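Local coordinates for protein 4-amino-4-deoxy-L-arabinose transferase or related glycosyltransferases of PMT family (Cupriavidus metallidurans, PDB 5EZM) that probably transfers 4-amino-4-deoxy-L-arabinose to lipid A as an integral membrane, zinc-binding glycosyltransferase of the GT-C fold, and binds a decaprenyl phosphate, at residues P323-M326 against A327-A331; W330-A333 against I334-F338. All blocks are in the same frame, centred on the assembly; numbering follows the deposited sequence.

Interaction 1 (P323-M326 against A327-A331); sequences PALM and AGIWA. With DSL (mono-trans, octa-cis decaprenyl-phosphate), chain C.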
# COMPACT_ATOMS: atom_id res chain seq x y z
N PRO A 323 7.03 -25.77 8.46
CA PRO A 323 6.40 -24.59 7.85
C PRO A 323 6.30 -23.39 8.78
O PRO A 323 6.66 -22.28 8.39
CB PRO A 323 5.01 -25.11 7.45
CG PRO A 323 4.76 -26.25 8.37
CD PRO A 323 6.09 -26.90 8.61
N ALA A 324 5.79 -23.61 9.99
CA ALA A 324 5.65 -22.50 10.94
C ALA A 324 6.99 -21.82 11.20
O ALA A 324 7.06 -20.59 11.30
CB ALA A 324 5.04 -23.00 12.25
N LEU A 325 8.07 -22.61 11.30
CA LEU A 325 9.40 -22.03 11.44
C LEU A 325 9.76 -21.20 10.21
O LEU A 325 10.42 -20.16 10.33
CB LEU A 325 10.43 -23.14 11.66
CG LEU A 325 11.91 -22.74 11.67
CD1 LEU A 325 12.21 -21.80 12.82
CD2 LEU A 325 12.79 -23.98 11.75
N MET A 326 9.32 -21.63 9.03
CA MET A 326 9.59 -20.85 7.82
C MET A 326 8.86 -19.51 7.85
O MET A 326 9.42 -18.48 7.45
CB MET A 326 9.21 -21.65 6.58
CG MET A 326 9.42 -20.90 5.27
SD MET A 326 11.17 -20.66 4.89
CE MET A 326 11.67 -22.34 4.52
N ALA A 327 7.60 -19.51 8.30
CA ALA A 327 6.87 -18.26 8.41
C ALA A 327 7.50 -17.34 9.46
O ALA A 327 7.61 -16.13 9.25
CB ALA A 327 5.41 -18.53 8.75
N GLY A 328 7.93 -17.91 10.59
CA GLY A 328 8.55 -17.10 11.62
C GLY A 328 9.87 -16.50 11.18
O GLY A 328 10.15 -15.33 11.47
N ILE A 329 10.69 -17.27 10.48
CA ILE A 329 11.94 -16.73 9.95
C ILE A 329 11.65 -15.70 8.87
O ILE A 329 12.40 -14.73 8.70
CB ILE A 329 12.84 -17.87 9.45
CG1 ILE A 329 13.29 -18.74 10.62
CG2 ILE A 329 14.05 -17.32 8.71
CD1 ILE A 329 14.17 -19.90 10.22
N TRP A 330 10.56 -15.89 8.12
CA TRP A 330 10.11 -14.87 7.18
C TRP A 330 9.87 -13.54 7.89
O TRP A 330 10.53 -12.53 7.61
CB TRP A 330 8.84 -15.36 6.48
CG TRP A 330 8.28 -14.46 5.43
CD1 TRP A 330 7.45 -13.39 5.62
CD2 TRP A 330 8.49 -14.56 4.01
NE1 TRP A 330 7.13 -12.82 4.41
CE2 TRP A 330 7.76 -13.52 3.41
CE3 TRP A 330 9.22 -15.43 3.20
CZ2 TRP A 330 7.75 -13.32 2.03
CZ3 TRP A 330 9.21 -15.23 1.84
CH2 TRP A 330 8.48 -14.18 1.27
N ALA A 331 8.95 -13.54 8.86
CA ALA A 331 8.58 -12.31 9.55
C ALA A 331 9.78 -11.69 10.28
O ALA A 331 10.04 -10.49 10.15
CB ALA A 331 7.44 -12.59 10.54
C21 DSL C . 11.35 -18.35 2.23
C22 DSL C . 11.02 -18.56 0.76
C23 DSL C . 9.59 -18.37 0.27
C24 DSL C . 11.99 -18.90 -0.10
C25 DSL C . 11.66 -19.10 -1.60
C26 DSL C . 12.76 -18.39 -2.44
C27 DSL C . 13.44 -19.41 -3.41
C28 DSL C . 12.66 -20.67 -3.87
C29 DSL C . 14.70 -19.19 -3.84
C30 DSL C . 15.47 -17.93 -3.38
C31 DSL C . 17.01 -18.21 -3.40
C32 DSL C . 17.75 -17.09 -4.22
C33 DSL C . 17.78 -17.16 -5.76
C34 DSL C . 18.37 -16.08 -3.57

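Interaction 2 (W330-A333 against I334-F338); sequences WAIA and IFVFF. With DSL (mono-trans, octa-cis decaprenyl-phosphate), chain C; MPG ([(Z)-octadec-9-enyl] (2R)-2,3-bis(oxidanyl)propanoate), chain Z; MPG ([(Z)-octadec-9-enyl] (2R)-2,3-bis(oxidanyl)propanoate), chain B.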
# COMPACT_ATOMS: atom_id res chain seq x y z
N TRP A 330 10.56 -15.89 8.12
CA TRP A 330 10.11 -14.87 7.18
C TRP A 330 9.87 -13.54 7.89
O TRP A 330 10.53 -12.53 7.61
CB TRP A 330 8.84 -15.36 6.48
CG TRP A 330 8.28 -14.46 5.43
CD1 TRP A 330 7.45 -13.39 5.62
CD2 TRP A 330 8.49 -14.56 4.01
NE1 TRP A 330 7.13 -12.82 4.41
CE2 TRP A 330 7.76 -13.52 3.41
CE3 TRP A 330 9.22 -15.43 3.20
CZ2 TRP A 330 7.75 -13.32 2.03
CZ3 TRP A 330 9.21 -15.23 1.84
CH2 TRP A 330 8.48 -14.18 1.27
N ALA A 331 8.95 -13.54 8.86
CA ALA A 331 8.58 -12.31 9.55
C ALA A 331 9.78 -11.69 10.28
O ALA A 331 10.04 -10.49 10.15
CB ALA A 331 7.44 -12.59 10.54
N ILE A 332 10.52 -12.50 11.03
CA ILE A 332 11.61 -11.97 11.84
C ILE A 332 12.74 -11.45 10.95
O ILE A 332 13.25 -10.35 11.15
CB ILE A 332 12.12 -13.03 12.84
CG1 ILE A 332 11.02 -13.41 13.82
CG2 ILE A 332 13.34 -12.51 13.59
CD1 ILE A 332 11.35 -14.63 14.67
N ALA A 333 13.14 -12.25 9.96
CA ALA A 333 14.24 -11.86 9.09
C ALA A 333 13.92 -10.59 8.32
O ALA A 333 14.74 -9.67 8.24
CB ALA A 333 14.59 -13.00 8.14
N ILE A 334 12.72 -10.52 7.73
CA ILE A 334 12.36 -9.31 6.99
C ILE A 334 12.26 -8.11 7.94
O ILE A 334 12.70 -7.00 7.60
CB ILE A 334 11.05 -9.54 6.21
CG1 ILE A 334 11.29 -10.57 5.10
CG2 ILE A 334 10.54 -8.25 5.62
CD1 ILE A 334 10.05 -10.94 4.34
N PHE A 335 11.73 -8.33 9.14
CA PHE A 335 11.62 -7.26 10.12
C PHE A 335 12.98 -6.69 10.47
O PHE A 335 13.18 -5.47 10.45
CB PHE A 335 10.91 -7.77 11.38
CG PHE A 335 10.75 -6.72 12.45
CD1 PHE A 335 9.65 -5.88 12.46
CD2 PHE A 335 11.70 -6.58 13.45
CE1 PHE A 335 9.50 -4.92 13.44
CE2 PHE A 335 11.56 -5.62 14.43
CZ PHE A 335 10.46 -4.78 14.43
N VAL A 336 13.95 -7.55 10.80
CA VAL A 336 15.26 -7.05 11.17
C VAL A 336 15.99 -6.49 9.95
O VAL A 336 16.86 -5.62 10.09
CB VAL A 336 16.10 -8.13 11.88
CG1 VAL A 336 15.34 -8.69 13.06
CG2 VAL A 336 16.50 -9.23 10.91
N PHE A 337 15.65 -6.97 8.75
CA PHE A 337 16.28 -6.42 7.55
C PHE A 337 15.88 -4.97 7.36
O PHE A 337 16.74 -4.10 7.17
CB PHE A 337 15.89 -7.25 6.32
CG PHE A 337 16.29 -6.59 5.02
CD1 PHE A 337 17.59 -6.67 4.56
CD2 PHE A 337 15.35 -5.90 4.27
CE1 PHE A 337 17.96 -6.06 3.37
CE2 PHE A 337 15.71 -5.29 3.08
CZ PHE A 337 17.02 -5.38 2.63
N PHE A 338 14.58 -4.68 7.40
CA PHE A 338 14.16 -3.29 7.24
C PHE A 338 14.45 -2.46 8.48
O PHE A 338 14.55 -1.23 8.38
CB PHE A 338 12.67 -3.23 6.89
CG PHE A 338 12.37 -3.72 5.51
CD1 PHE A 338 12.91 -3.07 4.41
CD2 PHE A 338 11.56 -4.82 5.30
CE1 PHE A 338 12.64 -3.51 3.12
CE2 PHE A 338 11.29 -5.26 4.02
CZ PHE A 338 11.83 -4.60 2.93
C21 DSL C . 11.35 -18.35 2.23
C22 DSL C . 11.02 -18.56 0.76
C23 DSL C . 9.59 -18.37 0.27
C24 DSL C . 11.99 -18.90 -0.10
C25 DSL C . 11.66 -19.10 -1.60
C26 DSL C . 12.76 -18.39 -2.44
C27 DSL C . 13.44 -19.41 -3.41
C28 DSL C . 12.66 -20.67 -3.87
C29 DSL C . 14.70 -19.19 -3.84
C30 DSL C . 15.47 -17.93 -3.38
C31 DSL C . 17.01 -18.21 -3.40
C32 DSL C . 17.75 -17.09 -4.22
C33 DSL C . 17.78 -17.16 -5.76
C34 DSL C . 18.37 -16.08 -3.57
C2 MPG Z . 19.14 -11.77 10.92
C3 MPG Z . 17.99 -12.76 10.94
C4 MPG Z . 17.74 -13.33 12.33
C5 MPG Z . 16.77 -14.52 12.31
C6 MPG Z . 16.49 -15.10 13.71
C7 MPG Z . 15.58 -16.34 13.64
C8 MPG Z . 15.33 -17.01 15.01
C9 MPG Z . 14.74 -18.43 14.87
C10 MPG Z . 14.42 -19.10 16.23
C11 MPG Z . 14.21 -20.62 16.12
C12 MPG Z . 13.30 -21.19 17.27
C1 MPG Z . 19.38 -11.17 9.53
C2 MPG B . 18.75 -5.28 -2.76
C3 MPG B . 18.13 -4.76 -1.47
C4 MPG B . 17.29 -3.51 -1.70
C5 MPG B . 16.46 -3.11 -0.47
C6 MPG B . 15.45 -2.00 -0.81
C7 MPG B . 14.16 -2.11 0.03
C8 MPG B . 12.95 -1.44 -0.67
C9 MPG B . 11.60 -2.12 -0.32
C1 MPG B . 19.81 -6.37 -2.50

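Interaction 1 (P323-M326 against A327-A331)
Met326 and Trp330, one helical turn apart on the helix 323-339, join through the backbone, Trp330 N donating to Met326 O over 2.9 Å, and their side chains approach the same isoprenoid chain. Followed from its base, Met326 first sets CB beside the backbone, 3.2 Å from Ala327 N. CG, 3.8 Å from the same Ala327 N, stands anti to the backbone N (chi1 178°), and the chain leaves along the side of its own carbonyl. This torsion and the bend at chi2 place SD 3.5 Å from C21 of the decaprenyl phosphate, while the bend at chi3 only turns the terminal CE aside. Outside the segment the side chain touches Leu172 and Leu176 of helix 160-178 and Tyr221 of helix 209-224. Trp330 meets the lipid with the benzo side of its indole: C21 lies in the ring plane at the edge, 3.7 Å from CE3, while the methyl carbon C23 approaches obliquely, 3.5 Å from CZ3. The polar corner of this indole is not spent on the lipid, since NE1 donates to the backbone oxygen of Pro351. A second i to i+4 pair, Leu325 and Ile329, is wholly apolar. Its side chains cross obliquely and touch through their methyl groups, Leu325 CD1 lying 3.8 Å from Ile329 CD1; this pair also borders Tyr221, and Leu325 touches a bound MPG lipid. Pro323 O and Ala324 O accept from Ala327 N and Gly328 N in the same i to i+4 pattern, and the small Ala327 fits against Ala355 of helix 352-365. The four i to i+4 bonds occupy the carbonyl oxygens of 323-326; Met326 SD and the Trp330 ring carbons offer the isoprenoid no hydrogen bond, so this contact rests on van der Waals packing and shape.

Interaction 2 (W330-A333 against I334-F338)
The CH-pi contact between Ile334 and Trp330 gives this turn its character: the two side chains lie side by side, pointing the same way, and Ile334 CD1 sits 3.6 Å from the centroid of the five-membered ring, over its face. CG1 of Ile334, anti to the carbonyl carbon (chi1 -67°), carries that methyl there. Replacing Trp330 with an alanine would probably leave this methyl without its aromatic floor, Pro351 O without its indole donor and the isoprenoid without this part of its pocket wall. Apolar contact is looser between Ile332 and Val336, where Ile332 CG2 lies 4.3 Å from Val336 CG1, beside an elongated MPG chain whose C2 comes within 3.7 Å of Val336 CG2. Aromatic contact continues at Phe337 and Phe338, where Phe337 CD2 stands over the centre of the Phe338 ring. A second MPG meets both rings at their edges, C7 lying 3.7 Å from Phe338 CE1. Among backbone bonds, Ile334 N reaches Trp330 O over 3.0 Å, and the next three residues follow the same i to i+4 pattern. Such a hydrogen-bonded helix with a lipid-contacting apolar surface is characteristic of a transmembrane segment, consistent with its place in this GT-C membrane enzyme.

Overall arrangement
Interaction 1 and interaction 2 are overlapping stretches of helix 323-339 that share Trp330 and Ala331, with centres about 10 Å apart, and they illustrate how one transmembrane helix can be bordered by several lipids. Trp330 is the common element, bordering the decaprenyl phosphate while taking the Ile334 methyl over its indole. Helices 160-178, 209-224 and 352-365 pack around both contacts, and MPG molecules lie along both. The side chain of Phe337 comes within about 8 Å of the bound phosphocholine, so this end of the helix is the nearer to that ligand's pocket, which shares Glu87 and His268 with the zinc site; neither contact touches the metal.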